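Peptidase M14 domain-containing protein (Shewanella amazonensis, PDB 2QVP) is an uncharacterised putative zinc-dependent metallopeptidase of the M14 family, probably acting as a metallocarboxypeptidase or a related hydrolase. Local coordinates at residues W12-F17 with Q254-N259; H193-A198 with M263-N268. All coordinates share one frame; numbering follows the deposited sequence.

Contact 1: W12-F17 with Q254-N259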
ATOM      1  N   TRP A  12       0.322  -7.047  17.514  1.00 22.75           N
ATOM      2  CA  TRP A  12       0.134  -8.465  17.383  1.00 23.09           C
ATOM      3  C   TRP A  12       1.497  -9.173  17.248  1.00 23.39           C
ATOM      4  O   TRP A  12       2.509  -8.569  16.920  1.00 22.13           O
ATOM      5  CB  TRP A  12      -0.730  -8.782  16.176  1.00 23.96           C
ATOM      6  CG  TRP A  12      -2.075  -8.129  16.147  1.00 24.26           C
ATOM      7  CD1 TRP A  12      -3.256  -8.671  16.576  1.00 23.06           C
ATOM      8  CD2 TRP A  12      -2.398  -6.834  15.619  1.00 23.99           C
ATOM      9  NE1 TRP A  12      -4.278  -7.801  16.365  1.00 22.12           N
ATOM     10  CE2 TRP A  12      -3.790  -6.658  15.786  1.00 25.38           C
ATOM     11  CE3 TRP A  12      -1.655  -5.814  15.001  1.00 25.38           C
ATOM     12  CZ2 TRP A  12      -4.454  -5.506  15.355  1.00 23.59           C
ATOM     13  CZ3 TRP A  12      -2.311  -4.656  14.595  1.00 20.31           C
ATOM     14  CH2 TRP A  12      -3.697  -4.515  14.775  1.00 23.17           C
ATOM     15  N   ARG A  13       1.479 -10.473  17.510  1.00 26.47           N
ATOM     16  CA  ARG A  13       2.638 -11.347  17.386  1.00 24.16           C
ATOM     17  C   ARG A  13       2.505 -11.998  16.028  1.00 22.82           C
ATOM     18  O   ARG A  13       1.404 -12.424  15.667  1.00 24.29           O
ATOM     19  CB  ARG A  13       2.611 -12.384  18.534  1.00 26.12           C
ATOM     20  CG  ARG A  13       3.424 -13.688  18.378  1.00 29.13           C
ATOM     21  CD  ARG A  13       4.943 -13.502  18.378  1.00 31.00           C
ATOM     22  NE  ARG A  13       5.644 -14.774  18.129  1.00 31.53           N
ATOM     23  CZ  ARG A  13       6.977 -14.964  18.181  1.00 30.23           C
ATOM     24  NH1 ARG A  13       7.815 -13.977  18.508  1.00 32.22           N
ATOM     25  NH2 ARG A  13       7.489 -16.171  17.912  1.00 33.15           N
ATOM     26  N   SER A  14       3.597 -12.049  15.270  1.00 20.96           N
ATOM     27  CA  SER A  14       3.644 -12.763  14.010  1.00 17.81           C
ATOM     28  C   SER A  14       4.521 -13.970  14.208  1.00 19.49           C
ATOM     29  O   SER A  14       5.617 -13.827  14.750  1.00 19.81           O
ATOM     30  CB  SER A  14       4.295 -11.941  12.898  1.00 15.49           C
ATOM     31  OG  SER A  14       4.505 -12.738  11.722  1.00 16.57           O
ATOM     32  N   GLU A  15       4.048 -15.135  13.769  1.00 17.77           N
ATOM     33  CA  GLU A  15       4.831 -16.374  13.760  1.00 16.89           C
ATOM     34  C   GLU A  15       5.602 -16.484  12.455  1.00 14.74           C
ATOM     35  O   GLU A  15       6.663 -17.061  12.448  1.00 15.76           O
ATOM     36  CB  GLU A  15       3.946 -17.606  13.912  1.00 18.50           C
ATOM     37  CG  GLU A  15       3.052 -17.632  15.157  1.00 24.01           C
ATOM     38  CD  GLU A  15       3.823 -17.586  16.466  1.00 26.39           C
ATOM     39  OE1 GLU A  15       5.025 -17.949  16.484  1.00 21.76           O
ATOM     40  OE2 GLU A  15       3.197 -17.196  17.482  1.00 36.20           O
ATOM     41  N   ILE A  16       5.049 -15.958  11.355  1.00 16.47           N
ATOM     42  CA  ILE A  16       5.743 -15.870  10.049  1.00 15.09           C
ATOM     43  C   ILE A  16       7.067 -15.115  10.253  1.00 16.49           C
ATOM     44  O   ILE A  16       8.131 -15.551   9.775  1.00 16.76           O
ATOM     45  CB  ILE A  16       4.881 -15.166   8.985  1.00 16.34           C
ATOM     46  CG1 ILE A  16       3.687 -16.029   8.574  1.00 16.40           C
ATOM     47  CG2 ILE A  16       5.682 -14.816   7.724  1.00 16.07           C
ATOM     48  CD1 ILE A  16       2.690 -15.257   7.669  1.00 10.21           C
ATOM     49  N   PHE A  17       7.020 -14.025  11.022  1.00 15.03           N
ATOM     50  CA  PHE A  17       8.234 -13.242  11.300  1.00 16.39           C
ATOM     51  C   PHE A  17       8.825 -13.395  12.700  1.00 16.46           C
ATOM     52  O   PHE A  17       9.877 -12.833  12.944  1.00 19.16           O
ATOM     53  CB  PHE A  17       7.965 -11.784  10.952  1.00 15.95           C
ATOM     54  CG  PHE A  17       7.676 -11.587   9.489  1.00 17.95           C
ATOM     55  CD1 PHE A  17       8.702 -11.671   8.543  1.00 12.29           C
ATOM     56  CD2 PHE A  17       6.384 -11.361   9.047  1.00 13.73           C
ATOM     57  CE1 PHE A  17       8.427 -11.503   7.187  1.00 17.86           C
ATOM     58  CE2 PHE A  17       6.125 -11.190   7.715  1.00 13.24           C
ATOM     59  CZ  PHE A  17       7.140 -11.250   6.783  1.00 13.31           C
ATOM     60  N   GLN A 254      -2.698 -14.287   8.983  1.00  9.90           N
ATOM     61  CA  GLN A 254      -3.685 -14.390   7.900  1.00 10.27           C
ATOM     62  C   GLN A 254      -3.779 -13.069   7.113  1.00 11.11           C
ATOM     63  O   GLN A 254      -3.770 -13.057   5.866  1.00  9.62           O
ATOM     64  CB  GLN A 254      -5.043 -14.847   8.437  1.00 10.29           C
ATOM     65  CG  GLN A 254      -5.012 -16.323   8.869  1.00 15.49           C
ATOM     66  CD  GLN A 254      -4.808 -17.267   7.682  1.00 21.14           C
ATOM     67  OE1 GLN A 254      -5.653 -17.339   6.787  1.00 30.05           O
ATOM     68  NE2 GLN A 254      -3.680 -17.987   7.669  1.00 15.23           N
ATOM     69  N   ARG A 255      -3.814 -11.961   7.842  1.00 11.78           N
ATOM     70  CA  ARG A 255      -3.780 -10.643   7.195  1.00 14.80           C
ATOM     71  C   ARG A 255      -2.490 -10.419   6.402  1.00 12.15           C
ATOM     72  O   ARG A 255      -2.532  -9.821   5.328  1.00 10.92           O
ATOM     73  CB  ARG A 255      -3.934  -9.536   8.221  1.00 16.06           C
ATOM     74  CG  ARG A 255      -5.321  -9.427   8.870  1.00 19.79           C
ATOM     75  CD  ARG A 255      -5.215  -8.316   9.877  1.00 19.02           C
ATOM     76  NE  ARG A 255      -4.781  -8.741  11.162  1.00 26.28           N
ATOM     77  CZ  ARG A 255      -4.189  -7.976  12.072  1.00 17.83           C
ATOM     78  NH1 ARG A 255      -3.828  -6.700  11.861  1.00  9.53           N
ATOM     79  NH2 ARG A 255      -3.886  -8.558  13.207  1.00 26.49           N
ATOM     80  N   ILE A 256      -1.354 -10.889   6.939  1.00 10.62           N
ATOM     81  CA  ILE A 256      -0.067 -10.806   6.229  1.00  9.32           C
ATOM     82  C   ILE A 256      -0.149 -11.587   4.900  1.00 10.59           C
ATOM     83  O   ILE A 256       0.234 -11.063   3.837  1.00  9.06           O
ATOM     84  CB  ILE A 256       1.134 -11.264   7.105  1.00 10.92           C
ATOM     85  CG1 ILE A 256       1.419 -10.231   8.203  1.00  5.55           C
ATOM     86  CG2 ILE A 256       2.396 -11.477   6.250  1.00  6.12           C
ATOM     87  CD1 ILE A 256       2.439 -10.678   9.247  1.00  6.46           C
ATOM     88  N   LEU A 257      -0.700 -12.801   4.948  1.00 11.80           N
ATOM     89  CA  LEU A 257      -0.801 -13.618   3.733  1.00 11.29           C
ATOM     90  C   LEU A 257      -1.746 -13.027   2.707  1.00 10.20           C
ATOM     91  O   LEU A 257      -1.443 -13.079   1.519  1.00 10.90           O
ATOM     92  CB  LEU A 257      -1.178 -15.060   4.067  1.00 10.93           C
ATOM     93  CG  LEU A 257      -0.134 -15.822   4.879  1.00  9.31           C
ATOM     94  CD1 LEU A 257      -0.702 -17.130   5.483  1.00  6.60           C
ATOM     95  CD2 LEU A 257       1.099 -16.074   4.016  1.00 17.69           C
ATOM     96  N   ALA A 258      -2.867 -12.469   3.172  1.00  9.62           N
ATOM     97  CA  ALA A 258      -3.867 -11.851   2.319  1.00  7.52           C
ATOM     98  C   ALA A 258      -3.327 -10.635   1.621  1.00 11.11           C
ATOM     99  O   ALA A 258      -3.588 -10.422   0.434  1.00 14.37           O
ATOM    100  CB  ALA A 258      -5.108 -11.474   3.148  1.00  6.90           C
ATOM    101  N   ASN A 259      -2.589  -9.811   2.361  1.00 11.58           N
ATOM    102  CA  ASN A 259      -1.926  -8.661   1.771  1.00 12.06           C
ATOM    103  C   ASN A 259      -0.978  -9.065   0.634  1.00 11.59           C
ATOM    104  O   ASN A 259      -1.069  -8.534  -0.480  1.00 11.97           O
ATOM    105  CB  ASN A 259      -1.218  -7.832   2.856  1.00 12.73           C
ATOM    106  CG  ASN A 259      -2.162  -6.854   3.526  1.00 16.59           C
ATOM    107  OD1 ASN A 259      -2.416  -5.794   2.990  1.00 21.07           O
ATOM    108  ND2 ASN A 259      -2.663  -7.194   4.705  1.00 18.88           N
TER
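Trp-12 lays one face of its indole over the end of the Arg-255 guanidinium in a cation-pi contact. CZ of Arg-255 stands 4.0 Å from the centroid of the six-membered ring of Trp-12, only 13° off the ring normal. The two planes are 72° apart, so the guanidinium meets the ring edge-on: NH2 of Arg-255 comes within 3.2 Å of CE2 of Trp-12, at the seam of the two rings, while NH1 of Arg-255 reaches CH2 of Trp-12 at 3.6 Å. A bend at chi3 (-88°) turns the arginine chain up to the indole. NH1 of Arg-255 also forms a salt bridge with Glu-170, a second partner that probably offsets its charge.

Further along segment 12-17 the contact is apolar. CD1 of Ile-16 touches CG2 of Ile-256 and CG of Leu-257, each at 4.0 Å, the two isoleucine side chains running alongside each other, head to tail. Phe-17 offers its ring edge, with CD2 4.0 Å from CD1 of Ile-256. That same methyl lies 3.8 Å from OG of Ser-14. The serine hydroxyl accepts a hydrogen bond from the backbone N of Phe-17 (2.9 Å), an ST motif, and is hydrogen-bonded to Asp-253, whose carboxylate also takes the backbone N-H groups of Glu-15 and Ile-16. Asp-253 thus ties the turn to the first residues of helix 252-270. Strands 13-14 and 19-20 form a small beta-hairpin whose connecting residues, with Trp-12 ahead of it, dock on the N-terminal part of helix 252-270.

Contact 2: H193-A198 with M263-N268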
ATOM      1  N   HIS A 193     -12.692  -7.057  -9.139  1.00 16.25           N
ATOM      2  CA  HIS A 193     -13.166  -8.360  -8.666  1.00 16.74           C
ATOM      3  C   HIS A 193     -12.030  -9.326  -8.305  1.00 13.84           C
ATOM      4  O   HIS A 193     -12.166 -10.067  -7.335  1.00 10.12           O
ATOM      5  CB  HIS A 193     -14.134  -9.010  -9.671  1.00 15.80           C
ATOM      6  CG  HIS A 193     -15.362  -8.200  -9.939  1.00 19.74           C
ATOM      7  ND1 HIS A 193     -16.076  -8.299 -11.118  1.00 26.89           N
ATOM      8  CD2 HIS A 193     -15.969  -7.230  -9.210  1.00 16.79           C
ATOM      9  CE1 HIS A 193     -17.095  -7.457 -11.083  1.00 23.61           C
ATOM     10  NE2 HIS A 193     -17.052  -6.796  -9.937  1.00 18.32           N
ATOM     11  N   SER A 194     -10.931  -9.308  -9.064  1.00 14.26           N
ATOM     12  CA  SER A 194      -9.813 -10.215  -8.789  0.50 15.15           C
ATOM     13  C   SER A 194      -9.114  -9.876  -7.460  1.00 15.07           C
ATOM     14  O   SER A 194      -8.779 -10.776  -6.700  1.00 17.52           O
ATOM     15  CB  SER A 194      -8.838 -10.230  -9.973  0.50 15.65           C
ATOM     16  OG  SER A 194      -9.506 -10.702 -11.148  0.50 11.16           O
ATOM     17  N   LEU A 195      -8.910  -8.587  -7.205  1.00 15.22           N
ATOM     18  CA  LEU A 195      -8.291  -8.134  -5.959  0.50 14.44           C
ATOM     19  C   LEU A 195      -9.186  -8.414  -4.771  1.00 13.64           C
ATOM     20  O   LEU A 195      -8.702  -8.856  -3.723  1.00 10.81           O
ATOM     21  CB  LEU A 195      -7.894  -6.643  -6.011  0.50 15.27           C
ATOM     22  CG  LEU A 195      -6.441  -6.385  -6.422  0.50 15.80           C
ATOM     23  CD1 LEU A 195      -5.499  -6.738  -5.267  0.50 13.63           C
ATOM     24  CD2 LEU A 195      -6.061  -7.148  -7.677  0.50 21.89           C
ATOM     25  N   ARG A 196     -10.481  -8.179  -4.922  1.00 15.78           N
ATOM     26  CA  ARG A 196     -11.363  -8.462  -3.801  1.00 17.65           C
ATOM     27  C   ARG A 196     -11.480  -9.966  -3.598  1.00 16.01           C
ATOM     28  O   ARG A 196     -11.520 -10.408  -2.452  1.00 14.00           O
ATOM     29  CB  ARG A 196     -12.695  -7.726  -3.926  1.00 20.38           C
ATOM     30  CG  ARG A 196     -13.716  -8.268  -4.782  1.00 25.67           C
ATOM     31  CD  ARG A 196     -14.588  -9.295  -4.132  1.00 25.52           C
ATOM     32  NE  ARG A 196     -15.900  -9.109  -4.698  1.00 19.99           N
ATOM     33  CZ  ARG A 196     -16.305  -9.476  -5.923  1.00 23.58           C
ATOM     34  NH1 ARG A 196     -15.550 -10.135  -6.789  1.00 23.84           N
ATOM     35  NH2 ARG A 196     -17.523  -9.179  -6.282  1.00 16.71           N
ATOM     36  N   ASP A 197     -11.505 -10.739  -4.691  1.00 15.89           N
ATOM     37  CA  ASP A 197     -11.510 -12.215  -4.599  1.00 15.52           C
ATOM     38  C   ASP A 197     -10.260 -12.712  -3.901  1.00 14.01           C
ATOM     39  O   ASP A 197     -10.374 -13.568  -3.055  1.00 17.35           O
ATOM     40  CB  ASP A 197     -11.653 -12.917  -5.971  1.00 13.39           C
ATOM     41  CG  ASP A 197     -13.079 -12.866  -6.533  1.00 19.04           C
ATOM     42  OD1 ASP A 197     -14.010 -12.378  -5.856  1.00 11.73           O
ATOM     43  OD2 ASP A 197     -13.269 -13.328  -7.679  1.00 26.21           O
ATOM     44  N   ALA A 198      -9.091 -12.167  -4.237  1.00 12.67           N
ATOM     45  CA  ALA A 198      -7.840 -12.544  -3.596  1.00 12.49           C
ATOM     46  C   ALA A 198      -7.922 -12.435  -2.070  1.00 14.03           C
ATOM     47  O   ALA A 198      -7.515 -13.358  -1.375  1.00 14.51           O
ATOM     48  CB  ALA A 198      -6.670 -11.696  -4.133  1.00 13.12           C
HETATM   49  N   MSE A 263      -1.109  -8.345  -3.522  1.00 15.50           N
HETATM   50  CA  MSE A 263       0.042  -7.783  -4.262  1.00 13.53           C
HETATM   51  C   MSE A 263       0.404  -8.656  -5.451  1.00 12.37           C
HETATM   52  O   MSE A 263       0.642  -8.142  -6.558  1.00 13.06           O
HETATM   53  CB  MSE A 263       1.260  -7.573  -3.359  1.00 16.48           C
HETATM   54  CG  MSE A 263       1.032  -6.541  -2.285  1.00 15.99           C
HETATM   55 SE   MSE A 263       2.349  -6.522  -0.894  0.75  7.80          SE
HETATM   56  CE  MSE A 263       1.324  -5.689   0.515  1.00 17.28           C
ATOM     57  N   ASN A 264       0.406  -9.967  -5.235  1.00 13.72           N
ATOM     58  CA  ASN A 264       0.603 -10.947  -6.321  1.00 15.37           C
ATOM     59  C   ASN A 264      -0.433 -10.817  -7.427  1.00 15.58           C
ATOM     60  O   ASN A 264      -0.069 -10.806  -8.590  1.00 15.77           O
ATOM     61  CB  ASN A 264       0.545 -12.393  -5.811  1.00 15.56           C
ATOM     62  CG  ASN A 264       1.774 -12.796  -5.007  1.00 20.85           C
ATOM     63  OD1 ASN A 264       2.894 -12.342  -5.269  1.00 29.23           O
ATOM     64  ND2 ASN A 264       1.566 -13.685  -4.032  1.00 32.31           N
ATOM     65  N   THR A 265      -1.712 -10.726  -7.055  1.00 13.22           N
ATOM     66  CA  THR A 265      -2.818 -10.584  -8.014  1.00 12.63           C
ATOM     67  C   THR A 265      -2.730  -9.272  -8.768  1.00 12.84           C
ATOM     68  O   THR A 265      -2.945  -9.252  -9.972  1.00 11.06           O
ATOM     69  CB  THR A 265      -4.183 -10.670  -7.312  1.00 12.80           C
ATOM     70  OG1 THR A 265      -4.234 -11.873  -6.540  1.00 15.24           O
ATOM     71  CG2 THR A 265      -5.322 -10.680  -8.309  1.00 16.23           C
ATOM     72  N   PHE A 266      -2.408  -8.198  -8.042  1.00 13.10           N
ATOM     73  CA  PHE A 266      -2.236  -6.869  -8.610  1.00 14.58           C
ATOM     74  C   PHE A 266      -1.159  -6.875  -9.708  1.00 14.86           C
ATOM     75  O   PHE A 266      -1.432  -6.426 -10.833  1.00 14.14           O
ATOM     76  CB  PHE A 266      -1.929  -5.874  -7.471  1.00 16.65           C
ATOM     77  CG  PHE A 266      -1.559  -4.498  -7.928  1.00 13.80           C
ATOM     78  CD1 PHE A 266      -2.530  -3.601  -8.358  1.00 10.33           C
ATOM     79  CD2 PHE A 266      -0.233  -4.084  -7.878  1.00 18.45           C
ATOM     80  CE1 PHE A 266      -2.154  -2.303  -8.744  1.00 12.36           C
ATOM     81  CE2 PHE A 266       0.152  -2.814  -8.252  1.00 10.26           C
ATOM     82  CZ  PHE A 266      -0.795  -1.924  -8.689  1.00 13.68           C
ATOM     83  N   VAL A 267       0.016  -7.424  -9.393  1.00 14.34           N
ATOM     84  CA  VAL A 267       1.134  -7.530 -10.347  0.50 16.31           C
ATOM     85  C   VAL A 267       0.817  -8.522 -11.468  1.00 16.47           C
ATOM     86  O   VAL A 267       1.163  -8.271 -12.629  1.00 17.58           O
ATOM     87  CB  VAL A 267       2.477  -7.903  -9.618  0.50 15.80           C
ATOM     88  CG1 VAL A 267       3.594  -8.249 -10.603  0.50 19.11           C
ATOM     89  CG2 VAL A 267       2.919  -6.771  -8.720  0.50 15.95           C
ATOM     90  N   ASN A 268       0.168  -9.644 -11.113  1.00 16.97           N
ATOM     91  CA  ASN A 268      -0.260 -10.689 -12.081  1.00 19.78           C
ATOM     92  C   ASN A 268      -1.164 -10.155 -13.186  1.00 22.02           C
ATOM     93  O   ASN A 268      -0.969 -10.469 -14.357  1.00 25.27           O
ATOM     94  CB  ASN A 268      -1.061 -11.845 -11.434  1.00 20.64           C
ATOM     95  CG  ASN A 268      -0.204 -12.934 -10.818  1.00 23.63           C
ATOM     96  OD1 ASN A 268       1.039 -12.865 -10.750  1.00 16.41           O
ATOM     97  ND2 ASN A 268      -0.901 -13.976 -10.339  1.00 28.50           N
TER
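Ser-194 begins the contact on helix 190-200, its backbone O and CB lying beside the methyl CG2 of Thr-265, at 3.8 and 3.9 Å. Its hydroxyl is hydrogen-bonded to the backbone O of Arg-190, one turn back in its own helix. Leu-195 follows: in the conformer described, its CD2 packs 3.7 Å from CG2 of Thr-265 and 3.8 Å from the backbone N of Phe-266. In that conformer the other leucine methyl, CD1, approaches CB of Phe-266 at 4.3 Å; the phenyl ring packs instead on Leu-166, Leu-68 and Ile-70 of the central sheet. One turn on from Ser-194, Ala-198 sets its CB 3.4 Å from OG1 of Thr-265. With OG1 beside its own backbone N (chi1 -54°), Thr-265 bonds back to the O of Ala-261 and turns CG2 to Ser-194 and Leu-195. The helix segments run nearly antiparallel, at 158°, with their axes 9.2 Å apart. No hydrogen bond crosses between them: both hydroxyls are engaged within their own helices, and the helices are joined by van der Waals contact centred on Thr-265.

In the fold
Helix 252-270 serves both contacts: its N-terminal part receives the turn at 12-17, and its C-terminal part lies against helix 190-200, with the two centres about 18 Å apart. Both are partly buried, neither with an exposed touching residue, but contact 1 is farther from the centre of the chain, about 16 Å against 13 Å between centres. Contact 1 buries more surface and mixes a charged group on an aromatic face with apolar packing, bringing in a segment near the N-terminus; contact 2 is a smaller, uncharged helix pairing beside the central sheet. The side chains of Arg-255 and Leu-195 are about 10 and 11 Å from that of Glu-245, the predicted proton donor/acceptor, so neither touches it.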